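Local coordinates for proximal thread matrix protein 1 (Mytilus galloprovincialis, PDB 4CN9) that probably binds collagen as a zinc-containing matrix protein of the mussel byssus, built from two von Willebrand factor type A domains, at residues 46-51 against 233-238; 242-247 against 442-447; 367-372 against 405-410; 393-398 against 409-414; 251-256 against 293-298. All blocks are in the same frame, centred on the assembly; numbering follows the deposited sequence.

Interaction 1: residues 46-51 against 233-238; sequences DAEECD and LLKLVI. With ZN (zinc ion), chain D.
The ammonium nitrogen of Lys235 is held mainly by Asp239, one turn further along the same helix, and across the contact Glu48 OE2 adds a long salt bridge to NZ of Lys235, at 3.8 Å. A carboxylate oxygen of Glu48 also comes close to one of Asp239, so the lysine charge lying near both acids would ease their mutual repulsion. The closer meeting of Glu48 and Lys235 is through carbon: Glu48 OE1 lies 3.3 Å from CE of Lys235, and the two side chains cross obliquely. Lys235 runs extended as far as CE and turns only at its last torsion (chi4 -55°), which leaves CE, not NZ, closest to the Glu48 carboxylate. Asp46, poorly ordered at the start of the model, crosses the lysine chain at about a right angle, with OD1 near CD.

Strand 48-49 thus lies over the helix 234-241 that closes the first von Willebrand factor type A domain, and its side chains alternate. Those of Glu48 and Cys50 are directed to the helix, where Cys50 CB packs at 4.1 Å on CG2 of Ile238. SG of Cys50 is tied to Cys242 by a disulfide. Glu49 points the other way, its chain extended beyond CG, and gives OE2 to the zinc ion at 2.0 Å. Asp51 binds the same zinc through both oxygens, with OD1 at 2.2 Å and OD2 at 2.1 Å. His446 and two waters complete the site, and Thr89 holds Asp51 OD1 from the second shell.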
# COMPACT_ATOMS: atom_id res chain seq x y z
N ASP A 46 13.96 10.11 -19.20
CA ASP A 46 12.84 9.20 -18.95
C ASP A 46 13.31 7.86 -18.39
O ASP A 46 12.48 7.05 -17.95
CB ASP A 46 12.04 8.97 -20.25
CG ASP A 46 10.54 9.03 -20.02
OD1 ASP A 46 10.04 8.33 -19.11
OD2 ASP A 46 9.85 9.76 -20.76
N ALA A 47 14.61 7.61 -18.42
CA ALA A 47 15.16 6.39 -17.81
C ALA A 47 15.63 6.72 -16.39
O ALA A 47 16.40 7.65 -16.20
CB ALA A 47 16.32 5.84 -18.64
N GLU A 48 15.17 5.97 -15.39
CA GLU A 48 15.78 6.17 -14.08
C GLU A 48 16.44 4.98 -13.45
O GLU A 48 16.42 3.87 -13.97
CB GLU A 48 14.84 6.78 -13.04
CG GLU A 48 13.39 6.76 -13.27
CD GLU A 48 12.82 8.04 -12.72
OE1 GLU A 48 13.04 9.08 -13.36
OE2 GLU A 48 12.21 8.02 -11.63
N GLU A 49 17.04 5.29 -12.31
CA GLU A 49 17.78 4.34 -11.50
C GLU A 49 17.37 4.47 -10.05
O GLU A 49 16.78 5.47 -9.62
CB GLU A 49 19.28 4.60 -11.62
CG GLU A 49 19.74 5.90 -10.98
CD GLU A 49 21.19 6.24 -11.30
OE1 GLU A 49 21.65 5.91 -12.41
OE2 GLU A 49 21.86 6.85 -10.44
N CYS A 50 17.71 3.43 -9.30
CA CYS A 50 17.49 3.38 -7.88
C CYS A 50 18.81 2.95 -7.27
O CYS A 50 19.39 1.96 -7.70
CB CYS A 50 16.40 2.36 -7.56
SG CYS A 50 16.03 2.22 -5.82
N ASP A 51 19.28 3.70 -6.28
CA ASP A 51 20.58 3.43 -5.67
C ASP A 51 20.42 2.62 -4.37
O ASP A 51 21.40 2.29 -3.71
CB ASP A 51 21.32 4.75 -5.36
CG ASP A 51 21.55 5.62 -6.60
OD1 ASP A 51 21.51 5.12 -7.75
OD2 ASP A 51 21.76 6.83 -6.44
N LEU A 233 5.94 0.95 -18.47
CA LEU A 233 5.73 0.88 -17.03
C LEU A 233 7.05 0.94 -16.27
O LEU A 233 7.05 1.01 -15.05
CB LEU A 233 4.99 -0.40 -16.64
CG LEU A 233 3.62 -0.67 -17.28
CD1 LEU A 233 3.07 -1.98 -16.75
CD2 LEU A 233 2.63 0.46 -17.03
N LEU A 234 8.17 0.91 -16.99
CA LEU A 234 9.48 0.79 -16.33
C LEU A 234 9.70 1.88 -15.28
O LEU A 234 10.07 1.59 -14.12
CB LEU A 234 10.62 0.81 -17.35
CG LEU A 234 12.02 0.55 -16.80
CD1 LEU A 234 12.09 -0.79 -16.07
CD2 LEU A 234 13.06 0.60 -17.92
N LYS A 235 9.49 3.13 -15.67
CA LYS A 235 9.77 4.24 -14.76
C LYS A 235 8.92 4.16 -13.50
O LYS A 235 9.41 4.36 -12.39
CB LYS A 235 9.54 5.60 -15.45
CG LYS A 235 9.59 6.77 -14.48
CD LYS A 235 9.61 8.11 -15.19
CE LYS A 235 9.86 9.26 -14.21
NZ LYS A 235 8.88 9.28 -13.09
N LEU A 236 7.64 3.85 -13.68
CA LEU A 236 6.70 3.68 -12.58
C LEU A 236 7.12 2.56 -11.62
O LEU A 236 7.00 2.70 -10.40
CB LEU A 236 5.31 3.39 -13.13
CG LEU A 236 4.63 4.54 -13.89
CD1 LEU A 236 3.35 4.08 -14.56
CD2 LEU A 236 4.35 5.69 -12.94
N VAL A 237 7.60 1.45 -12.16
CA VAL A 237 8.00 0.33 -11.33
C VAL A 237 9.22 0.69 -10.51
O VAL A 237 9.29 0.39 -9.33
CB VAL A 237 8.26 -0.94 -12.17
CG1 VAL A 237 8.88 -2.03 -11.32
CG2 VAL A 237 6.96 -1.43 -12.79
N ILE A 238 10.19 1.35 -11.14
CA ILE A 238 11.39 1.75 -10.44
C ILE A 238 11.06 2.78 -9.35
O ILE A 238 11.64 2.75 -8.28
CB ILE A 238 12.44 2.34 -11.40
CG1 ILE A 238 12.83 1.31 -12.46
CG2 ILE A 238 13.65 2.83 -10.62
CD1 ILE A 238 13.26 -0.04 -11.91
ZN ZN D . 21.77 7.13 -8.50
O HOH W 1 23.19 8.63 -8.15
O HOH W 2 23.81 6.71 -8.56

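Interaction 2: residues 242-247 against 442-447; sequences CEVCVV and KPRAHK. With ZN (zinc ion), chain D.
Backbone hydrogen bonds join Val244 and Lys442 in both directions. Val244 N reaches Lys442 O at 2.8 Å, and Lys442 N reaches Val244 O at 2.8 Å, both nearly straight. One residue on, Glu243 and Pro443 form a non-hydrogen-bonded antiparallel pair, a position where the missing N-H of proline costs no bond between the strands. Arg444 N then gives a weak bond to Cys242 O, bent to 132° at the hydrogen, as the strand starts to break up.

Side-chain packing falls on the two sides of this ladder. Glu243 lies alongside Pro443, both pointing the same way; a bend at its second torsion (chi2 77°) folds the carboxylate back over the ring, so that OE1 stands 3.1 Å from Pro443 CA. On the Val244 face, CG2 of the valine meets CD of Arg444. Cys242 CB rests on the methyl group of Ala445 at 3.7 Å, while its SG faces the backbone N of Ala445.

These strands belong to a small three-stranded antiparallel sheet beside the two von Willebrand factor type A domains, in which 439-447 is the middle strand between 48-49 and 243-247. A disulfide from Cys245 to Cys441 links the neighbouring strands 243-247 and 439-447.

Metal binding belongs to the far end of 442-447. His446 NE2 coordinates the zinc ion at 2.0 Å, beside Glu49 of strand 48-49 and Asp51 just after it. Its other nitrogen, ND1, makes a weak bond to Arg444 O at 3.3 Å, which would limit rotation of the ring, and one zinc-bound water lies at the ring edge, in its plane.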
# COMPACT_ATOMS: atom_id res chain seq x y z
N CYS A 242 11.76 2.06 -5.48
CA CYS A 242 12.69 2.93 -4.78
C CYS A 242 11.99 3.78 -3.72
O CYS A 242 12.60 4.68 -3.15
CB CYS A 242 13.40 3.86 -5.79
SG CYS A 242 15.16 4.06 -5.48
N GLU A 243 10.71 3.52 -3.49
CA GLU A 243 9.97 4.19 -2.43
C GLU A 243 10.33 3.53 -1.11
O GLU A 243 10.10 2.35 -0.91
CB GLU A 243 8.47 4.07 -2.69
CG GLU A 243 7.58 4.89 -1.77
CD GLU A 243 7.55 6.37 -2.12
OE1 GLU A 243 8.14 6.76 -3.15
OE2 GLU A 243 6.93 7.14 -1.36
N VAL A 244 10.94 4.28 -0.20
CA VAL A 244 11.29 3.70 1.09
C VAL A 244 10.30 4.17 2.15
O VAL A 244 10.16 5.36 2.40
CB VAL A 244 12.72 4.04 1.51
CG1 VAL A 244 13.03 3.42 2.87
CG2 VAL A 244 13.70 3.53 0.46
N CYS A 245 9.61 3.22 2.75
CA CYS A 245 8.57 3.51 3.73
C CYS A 245 9.02 2.96 5.08
O CYS A 245 9.30 1.77 5.17
CB CYS A 245 7.24 2.88 3.30
SG CYS A 245 6.36 3.72 1.93
N VAL A 246 9.11 3.81 6.11
CA VAL A 246 9.45 3.36 7.47
C VAL A 246 8.44 3.86 8.49
O VAL A 246 7.69 4.80 8.22
CB VAL A 246 10.83 3.88 7.93
CG1 VAL A 246 11.91 3.49 6.93
CG2 VAL A 246 10.80 5.39 8.14
N VAL A 247 8.42 3.25 9.67
CA VAL A 247 7.60 3.76 10.76
C VAL A 247 8.38 4.84 11.53
O VAL A 247 9.40 4.55 12.16
CB VAL A 247 7.17 2.65 11.74
CG1 VAL A 247 6.45 3.27 12.96
CG2 VAL A 247 6.28 1.65 11.05
N LYS A 442 9.30 7.86 1.50
CA LYS A 442 10.18 8.77 0.78
C LYS A 442 10.58 8.18 -0.58
O LYS A 442 11.10 7.06 -0.64
CB LYS A 442 11.43 9.06 1.62
CG LYS A 442 11.21 10.07 2.75
CD LYS A 442 11.21 11.50 2.20
CE LYS A 442 10.35 12.45 3.03
NZ LYS A 442 10.20 13.79 2.36
N PRO A 443 10.32 8.91 -1.68
CA PRO A 443 10.75 8.47 -3.01
C PRO A 443 12.24 8.71 -3.24
O PRO A 443 12.71 9.81 -2.99
CB PRO A 443 9.91 9.34 -3.95
CG PRO A 443 9.65 10.57 -3.18
CD PRO A 443 9.54 10.16 -1.74
N ARG A 444 12.97 7.71 -3.72
CA ARG A 444 14.42 7.82 -3.86
C ARG A 444 14.93 7.60 -5.29
O ARG A 444 16.13 7.66 -5.53
CB ARG A 444 15.10 6.84 -2.90
CG ARG A 444 15.02 7.26 -1.43
CD ARG A 444 16.11 6.62 -0.56
NE ARG A 444 17.44 6.63 -1.18
CZ ARG A 444 18.59 6.44 -0.54
NH1 ARG A 444 18.61 6.24 0.78
NH2 ARG A 444 19.73 6.46 -1.21
N ALA A 445 14.03 7.34 -6.23
CA ALA A 445 14.44 7.18 -7.62
C ALA A 445 14.78 8.54 -8.24
O ALA A 445 14.28 9.58 -7.80
CB ALA A 445 13.37 6.48 -8.42
N HIS A 446 15.64 8.52 -9.25
CA HIS A 446 16.06 9.73 -9.95
C HIS A 446 16.53 9.37 -11.36
O HIS A 446 16.78 8.20 -11.66
CB HIS A 446 17.19 10.42 -9.18
CG HIS A 446 18.34 9.51 -8.85
ND1 HIS A 446 18.40 8.79 -7.68
CD2 HIS A 446 19.45 9.19 -9.55
CE1 HIS A 446 19.51 8.07 -7.66
NE2 HIS A 446 20.17 8.30 -8.79
N LYS A 447 16.65 10.37 -12.22
CA LYS A 447 17.07 10.13 -13.60
C LYS A 447 18.48 9.55 -13.69
O LYS A 447 19.37 9.93 -12.92
CB LYS A 447 16.99 11.43 -14.41
CG LYS A 447 15.56 11.90 -14.62
CD LYS A 447 15.50 13.18 -15.44
CE LYS A 447 14.06 13.61 -15.67
NZ LYS A 447 13.97 14.84 -16.49
ZN ZN D . 21.77 7.13 -8.50
O HOH W 1 23.19 8.63 -8.15
O HOH W 2 23.81 6.71 -8.56

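Interaction 3: residues 367-372 against 405-410; sequences LLTDGQ and SELINI
Segment 367-372 approaches the helix at both its ends and swings away between them at Asp370 and Gly371: the CA atoms of Leu367 and Leu407 are 8.8 Å apart, those of Gln372 and Glu406 7.6 Å. The two backbones are bridged by side chains and one water rather than by direct hydrogen bonds.

At the strand end of the contact the packing is apolar. CD1 of Leu367 touches CD1 of Ile410 at 3.6 Å, the two chains crossing at about a right angle. Ile410 holds CG1 between its backbone N and carbonyl carbon (chi1 73°) and from there sends a straight chain to the leucine. One step up, Thr369 turns its methyl CG2 to CD2 of Leu407, at 4.0 Å. Its hydroxyl goes the other way (chi1 -170°) and donates to Gly371 O at 3.0 Å, bracing the turn after the strand.

Toward Gln372 the contact is polar. Glu406, extended beyond CG, brings OE1 to 3.4 Å from CA of Gln372. That oxygen accepts the backbone N-H of Asn373, and a water stands 2.9 Å from it and 2.9 Å from Gly371 O, linking the helix to the loop.

Helix 338-349 covers Leu367 and Thr369 on the same side of the sheet. Asp370 stands at the tip of the strand, hydrogen-bonded through OD2 to Ser264 and through its backbone N to Asp260. The Thr-Asp-Gly sequence after a central parallel strand is characteristic of the MIDAS region of von Willebrand factor type A domains; Asp370 probably corresponds to Asp174, which binds zinc in the first domain.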
# COMPACT_ATOMS: atom_id res chain seq x y z
N LEU A 367 -9.88 7.75 8.78
CA LEU A 367 -11.33 7.89 8.72
C LEU A 367 -12.01 6.89 9.66
O LEU A 367 -11.63 5.70 9.71
CB LEU A 367 -11.83 7.70 7.30
CG LEU A 367 -13.31 7.99 7.06
CD1 LEU A 367 -13.53 8.65 5.70
CD2 LEU A 367 -14.13 6.74 7.18
N LEU A 368 -13.01 7.37 10.38
CA LEU A 368 -13.80 6.56 11.30
C LEU A 368 -15.29 6.74 11.00
O LEU A 368 -15.78 7.87 10.94
CB LEU A 368 -13.52 7.00 12.75
CG LEU A 368 -12.18 6.71 13.43
CD1 LEU A 368 -11.48 7.98 13.94
CD2 LEU A 368 -12.44 5.74 14.60
N THR A 369 -16.01 5.64 10.82
CA THR A 369 -17.46 5.72 10.59
C THR A 369 -18.24 4.59 11.27
O THR A 369 -17.74 3.47 11.43
CB THR A 369 -17.80 5.69 9.09
OG1 THR A 369 -19.19 6.00 8.90
CG2 THR A 369 -17.49 4.32 8.48
N ASP A 370 -19.47 4.91 11.65
CA ASP A 370 -20.42 3.95 12.19
C ASP A 370 -21.64 3.79 11.26
O ASP A 370 -22.63 3.18 11.64
CB ASP A 370 -20.86 4.35 13.61
CG ASP A 370 -22.13 5.22 13.66
OD1 ASP A 370 -22.37 6.08 12.76
OD2 ASP A 370 -22.91 5.06 14.63
N GLY A 371 -21.57 4.32 10.04
CA GLY A 371 -22.67 4.20 9.10
C GLY A 371 -22.23 4.06 7.65
O GLY A 371 -21.06 4.21 7.32
N GLN A 372 -23.19 3.79 6.77
CA GLN A 372 -22.89 3.68 5.35
C GLN A 372 -23.01 5.05 4.68
O GLN A 372 -23.71 5.93 5.17
CB GLN A 372 -23.79 2.65 4.66
CG GLN A 372 -25.19 3.13 4.34
CD GLN A 372 -26.17 2.86 5.47
OE1 GLN A 372 -25.86 3.04 6.65
NE2 GLN A 372 -27.38 2.41 5.10
N SER A 405 -17.22 -2.96 2.63
CA SER A 405 -16.92 -2.70 1.22
C SER A 405 -16.45 -1.26 1.02
O SER A 405 -15.50 -0.99 0.29
CB SER A 405 -18.18 -2.93 0.39
OG SER A 405 -19.27 -2.33 1.06
N GLU A 406 -17.14 -0.33 1.68
CA GLU A 406 -16.82 1.09 1.58
C GLU A 406 -15.48 1.41 2.24
O GLU A 406 -14.69 2.21 1.72
CB GLU A 406 -17.96 1.93 2.17
CG GLU A 406 -19.27 1.75 1.42
CD GLU A 406 -20.42 2.64 1.88
OE1 GLU A 406 -20.41 3.14 3.03
OE2 GLU A 406 -21.36 2.82 1.07
N LEU A 407 -15.21 0.78 3.39
CA LEU A 407 -13.91 0.92 4.03
C LEU A 407 -12.82 0.46 3.07
O LEU A 407 -11.80 1.14 2.90
CB LEU A 407 -13.85 0.11 5.32
CG LEU A 407 -14.86 0.43 6.42
CD1 LEU A 407 -14.60 -0.46 7.60
CD2 LEU A 407 -14.83 1.91 6.80
N ILE A 408 -13.05 -0.67 2.43
CA ILE A 408 -12.08 -1.24 1.51
C ILE A 408 -11.89 -0.33 0.31
O ILE A 408 -10.77 -0.12 -0.15
CB ILE A 408 -12.48 -2.67 1.06
CG1 ILE A 408 -12.31 -3.67 2.22
CG2 ILE A 408 -11.64 -3.12 -0.13
CD1 ILE A 408 -13.02 -5.03 1.97
N ASN A 409 -12.98 0.26 -0.19
CA ASN A 409 -12.86 1.19 -1.31
C ASN A 409 -12.01 2.42 -1.01
O ASN A 409 -11.28 2.89 -1.87
CB ASN A 409 -14.23 1.67 -1.80
CG ASN A 409 -15.03 0.57 -2.47
OD1 ASN A 409 -14.51 -0.50 -2.78
ND2 ASN A 409 -16.30 0.85 -2.71
N ILE A 410 -12.13 2.96 0.19
CA ILE A 410 -11.45 4.22 0.47
C ILE A 410 -10.02 4.04 0.95
O ILE A 410 -9.21 4.91 0.74
CB ILE A 410 -12.21 5.13 1.47
CG1 ILE A 410 -12.13 4.60 2.88
CG2 ILE A 410 -13.66 5.34 1.03
CD1 ILE A 410 -12.58 5.61 3.92
O HOH W 3 -19.60 2.36 5.68

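Interaction 4: residues 393-398 against 409-414; sequences IVAIGV and NIASSE
The flat groups that meet between Ile393 and residues 410-412 are peptide units. The carbonyl of Ile393 takes the N-H of Ser412, with Ser412 N and Ile393 O 3.0 Å apart. The CA of Ala411 comes to 3.5 Å from the same Ile393 oxygen. On the Ile410 peptide it is carbon that closes in: Ile393 brings CD1 to 3.5 Å from Ile410 O, with CB and CG2 close to that oxygen as well. The polar need of Ile410 O is met by Arg387, which donates to it from helix 379-388.

Ser412 grips Ile393 twice. While its backbone N serves the carbonyl, its hydroxyl oxygen accepts the N-H of Ile393 at 2.9 Å in a nearly straight bond (169°). OG lies beside its own backbone N (chi1 -75°), which puts both groups along the same edge of the strand.

The segment 409-414 is where helix 404-410 ends and turns toward strand 417-420, in a beta-alpha-beta crossover that starts from strand 391-398. Both strands are parallel neighbours in the sheet of the second von Willebrand factor type A domain.

Beneath the helix end the methyl group of Ala395 packs against Ile410 and Ala411. Its CB meets CG1 of Ile410 at 3.8 Å, as well as the CD1 at the end of that chain, and lies 4.1 Å from CB of Ala411. The turn also faces the first domain: Lys218 donates to Ala411 O, and Gln213 to Glu414.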
# COMPACT_ATOMS: atom_id res chain seq x y z
N ILE A 393 -4.50 6.50 3.19
CA ILE A 393 -5.79 6.48 3.88
C ILE A 393 -5.99 5.20 4.71
O ILE A 393 -5.88 4.07 4.20
CB ILE A 393 -6.97 6.63 2.90
CG1 ILE A 393 -6.79 7.89 2.04
CG2 ILE A 393 -8.29 6.67 3.66
CD1 ILE A 393 -7.87 8.10 0.99
N VAL A 394 -6.29 5.42 5.98
CA VAL A 394 -6.65 4.36 6.91
C VAL A 394 -8.16 4.47 7.19
O VAL A 394 -8.65 5.57 7.39
CB VAL A 394 -5.85 4.54 8.22
CG1 VAL A 394 -6.26 3.52 9.27
CG2 VAL A 394 -4.35 4.47 7.94
N ALA A 395 -8.88 3.34 7.17
CA ALA A 395 -10.34 3.31 7.31
C ALA A 395 -10.78 2.40 8.46
O ALA A 395 -10.45 1.22 8.48
CB ALA A 395 -11.01 2.83 6.01
N ILE A 396 -11.57 2.95 9.38
CA ILE A 396 -12.04 2.24 10.55
C ILE A 396 -13.56 2.28 10.64
O ILE A 396 -14.15 3.35 10.60
CB ILE A 396 -11.49 2.89 11.84
CG1 ILE A 396 -9.96 2.90 11.81
CG2 ILE A 396 -12.05 2.19 13.08
CD1 ILE A 396 -9.31 3.91 12.74
N GLY A 397 -14.17 1.10 10.77
CA GLY A 397 -15.60 0.98 11.03
C GLY A 397 -15.87 0.49 12.45
O GLY A 397 -15.20 -0.43 12.94
N VAL A 398 -16.83 1.11 13.12
CA VAL A 398 -17.20 0.73 14.48
C VAL A 398 -18.68 0.38 14.55
O VAL A 398 -19.53 1.15 14.10
CB VAL A 398 -16.95 1.88 15.46
CG1 VAL A 398 -17.15 1.42 16.91
CG2 VAL A 398 -15.57 2.45 15.27
N ASN A 409 -12.98 0.26 -0.19
CA ASN A 409 -12.86 1.19 -1.31
C ASN A 409 -12.01 2.42 -1.01
O ASN A 409 -11.28 2.89 -1.87
CB ASN A 409 -14.23 1.67 -1.80
CG ASN A 409 -15.03 0.57 -2.47
OD1 ASN A 409 -14.51 -0.50 -2.78
ND2 ASN A 409 -16.30 0.85 -2.71
N ILE A 410 -12.13 2.96 0.19
CA ILE A 410 -11.45 4.22 0.47
C ILE A 410 -10.02 4.04 0.95
O ILE A 410 -9.21 4.91 0.74
CB ILE A 410 -12.21 5.13 1.47
CG1 ILE A 410 -12.13 4.60 2.88
CG2 ILE A 410 -13.66 5.34 1.03
CD1 ILE A 410 -12.58 5.61 3.92
N ALA A 411 -9.72 2.94 1.63
CA ALA A 411 -8.39 2.75 2.20
C ALA A 411 -7.34 2.54 1.12
O ALA A 411 -7.66 2.11 0.01
CB ALA A 411 -8.38 1.59 3.16
N SER A 412 -6.09 2.82 1.47
CA SER A 412 -4.97 2.66 0.55
C SER A 412 -4.63 1.18 0.37
O SER A 412 -3.94 0.78 -0.58
CB SER A 412 -3.74 3.43 1.06
OG SER A 412 -3.87 4.83 0.86
N SER A 413 -5.12 0.37 1.31
CA SER A 413 -4.94 -1.05 1.28
C SER A 413 -5.94 -1.70 2.22
O SER A 413 -6.31 -1.11 3.23
CB SER A 413 -3.51 -1.41 1.70
OG SER A 413 -3.38 -2.80 1.83
N GLU A 414 -6.37 -2.92 1.91
CA GLU A 414 -7.22 -3.67 2.82
C GLU A 414 -6.51 -3.98 4.13
O GLU A 414 -7.16 -4.19 5.16
CB GLU A 414 -7.78 -4.95 2.16
CG GLU A 414 -8.84 -5.63 3.02
CD GLU A 414 -9.70 -6.64 2.25
OE1 GLU A 414 -9.66 -6.67 1.00
OE2 GLU A 414 -10.43 -7.41 2.92

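Interaction 5: residues 251-256 against 293-298; sequences GHADIA and DGTQFA
Gln296 runs beside Asp254, the two side chains pointing the same way from paired positions of neighbouring parallel strands. Its CB passes 3.4 Å from Asp254 OD1, and CG, CD and the rest of the extended chain follow that carboxylate outward. At the tip NE2 donates to Asp254 OD1 at 3.0 Å, an almost straight bond (169°). The aspartate oxygen lies in the amide plane of Gln296, whereas the donor meets the carboxylate on its syn side, 34° out of plane. The other end of the amide, OE1, accepts from Lys313, while Arg358 makes a salt bridge to the same OD1.

The backbones pair in parallel from Asp254 onward. Gln296 N reaches Ala253 O at 2.9 Å, Ile255 N returns to Gln296 O at 2.8 Å, and Ala298 N closes on Ile255 O at 2.9 Å. Facing away from the amide, Ile255 CB packs on Phe297 CD1 at 3.6 Å, and Ile255 CG1 lies 3.7 Å from Thr295 CG2. Gly294 and Thr295 form a classic beta bulge with the chain just before them, and a water joins Gly251 O to Thr295 OG1.

Strands 253-260 and 295-302 form a beta-alpha-beta unit through helix 272-285. The face with Ile255 and Phe297 is largely apolar, while that with Asp254 and Gln296 holds a buried acid paired with an amide and an arginine, which would probably keep Asp254 ionised.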
# COMPACT_ATOMS: atom_id res chain seq x y z
N GLY A 251 8.61 12.07 12.37
CA GLY A 251 8.85 12.63 11.06
C GLY A 251 8.00 13.87 10.84
O GLY A 251 7.29 14.32 11.73
N HIS A 252 8.09 14.43 9.64
CA HIS A 252 7.17 15.47 9.25
C HIS A 252 5.97 14.79 8.59
O HIS A 252 6.11 14.03 7.62
CB HIS A 252 7.84 16.47 8.31
CG HIS A 252 8.92 17.28 8.95
ND1 HIS A 252 8.78 18.61 9.25
CD2 HIS A 252 10.17 16.93 9.36
CE1 HIS A 252 9.89 19.06 9.82
NE2 HIS A 252 10.74 18.06 9.90
N ALA A 253 4.78 15.04 9.13
CA ALA A 253 3.55 14.50 8.55
C ALA A 253 2.37 15.45 8.77
O ALA A 253 2.34 16.23 9.73
CB ALA A 253 3.25 13.14 9.13
N ASP A 254 1.41 15.39 7.85
CA ASP A 254 0.15 16.14 7.95
C ASP A 254 -0.97 15.11 8.06
O ASP A 254 -1.19 14.34 7.12
CB ASP A 254 -0.10 17.01 6.72
CG ASP A 254 0.80 18.25 6.66
OD1 ASP A 254 1.28 18.76 7.71
OD2 ASP A 254 1.01 18.71 5.52
N ILE A 255 -1.65 15.09 9.20
CA ILE A 255 -2.61 14.04 9.52
C ILE A 255 -4.01 14.59 9.71
O ILE A 255 -4.24 15.41 10.60
CB ILE A 255 -2.26 13.33 10.85
CG1 ILE A 255 -0.79 12.92 10.92
CG2 ILE A 255 -3.16 12.11 11.06
CD1 ILE A 255 -0.45 11.77 10.07
N ALA A 256 -4.95 14.11 8.91
CA ALA A 256 -6.33 14.52 9.07
C ALA A 256 -7.23 13.41 9.60
O ALA A 256 -7.33 12.33 9.00
CB ALA A 256 -6.86 15.07 7.74
N ASP A 293 7.12 22.12 12.77
CA ASP A 293 8.42 21.45 12.81
C ASP A 293 8.28 19.95 12.96
O ASP A 293 9.27 19.24 13.06
CB ASP A 293 9.26 21.96 13.98
CG ASP A 293 9.73 23.37 13.79
OD1 ASP A 293 9.97 23.75 12.62
OD2 ASP A 293 9.86 24.10 14.80
N GLY A 294 7.05 19.46 13.02
CA GLY A 294 6.83 18.03 13.15
C GLY A 294 5.52 17.64 12.52
O GLY A 294 5.32 17.78 11.31
N THR A 295 4.60 17.16 13.35
CA THR A 295 3.34 16.63 12.88
C THR A 295 2.23 17.65 13.06
O THR A 295 2.04 18.22 14.14
CB THR A 295 2.99 15.36 13.65
OG1 THR A 295 4.14 14.52 13.71
CG2 THR A 295 1.81 14.62 12.98
N GLN A 296 1.50 17.88 11.99
CA GLN A 296 0.35 18.78 12.04
C GLN A 296 -0.89 17.93 11.94
O GLN A 296 -0.89 16.89 11.27
CB GLN A 296 0.44 19.77 10.90
CG GLN A 296 1.54 20.79 11.10
CD GLN A 296 1.51 21.92 10.11
OE1 GLN A 296 1.62 23.09 10.49
NE2 GLN A 296 1.36 21.59 8.83
N PHE A 297 -1.95 18.35 12.63
CA PHE A 297 -3.21 17.63 12.64
C PHE A 297 -4.37 18.51 12.17
O PHE A 297 -4.34 19.71 12.34
CB PHE A 297 -3.51 17.13 14.06
CG PHE A 297 -2.71 15.91 14.45
CD1 PHE A 297 -3.15 14.65 14.11
CD2 PHE A 297 -1.54 16.04 15.16
CE1 PHE A 297 -2.42 13.52 14.47
CE2 PHE A 297 -0.81 14.92 15.53
CZ PHE A 297 -1.25 13.67 15.17
N ALA A 298 -5.39 17.89 11.60
CA ALA A 298 -6.62 18.58 11.22
C ALA A 298 -7.80 17.66 11.53
O ALA A 298 -7.63 16.43 11.62
CB ALA A 298 -6.59 18.93 9.73
O HOH W 4 5.34 12.66 12.04

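In the fold
The five contacts spread over both von Willebrand factor type A domains and the small sheet beside them. Interactions 1 and 2 touch, their centres 12 Å apart, through a disulfide and one zinc site; interaction 1 closes before interaction 2 opens. Interaction 2 encloses interactions 5, 3 and 4 along the chain, so the second domain is inserted between two strands of that small sheet. All three share one six-stranded sheet. Interactions 3 and 4 share Asn409 and Ile410 at the end of helix 404-410, centres 6 Å apart, whereas the centre of interaction 5 is about 23 Å from that of interaction 3. Metal and disulfides thereby bind the two ends of the modelled chain and the interdomain segments.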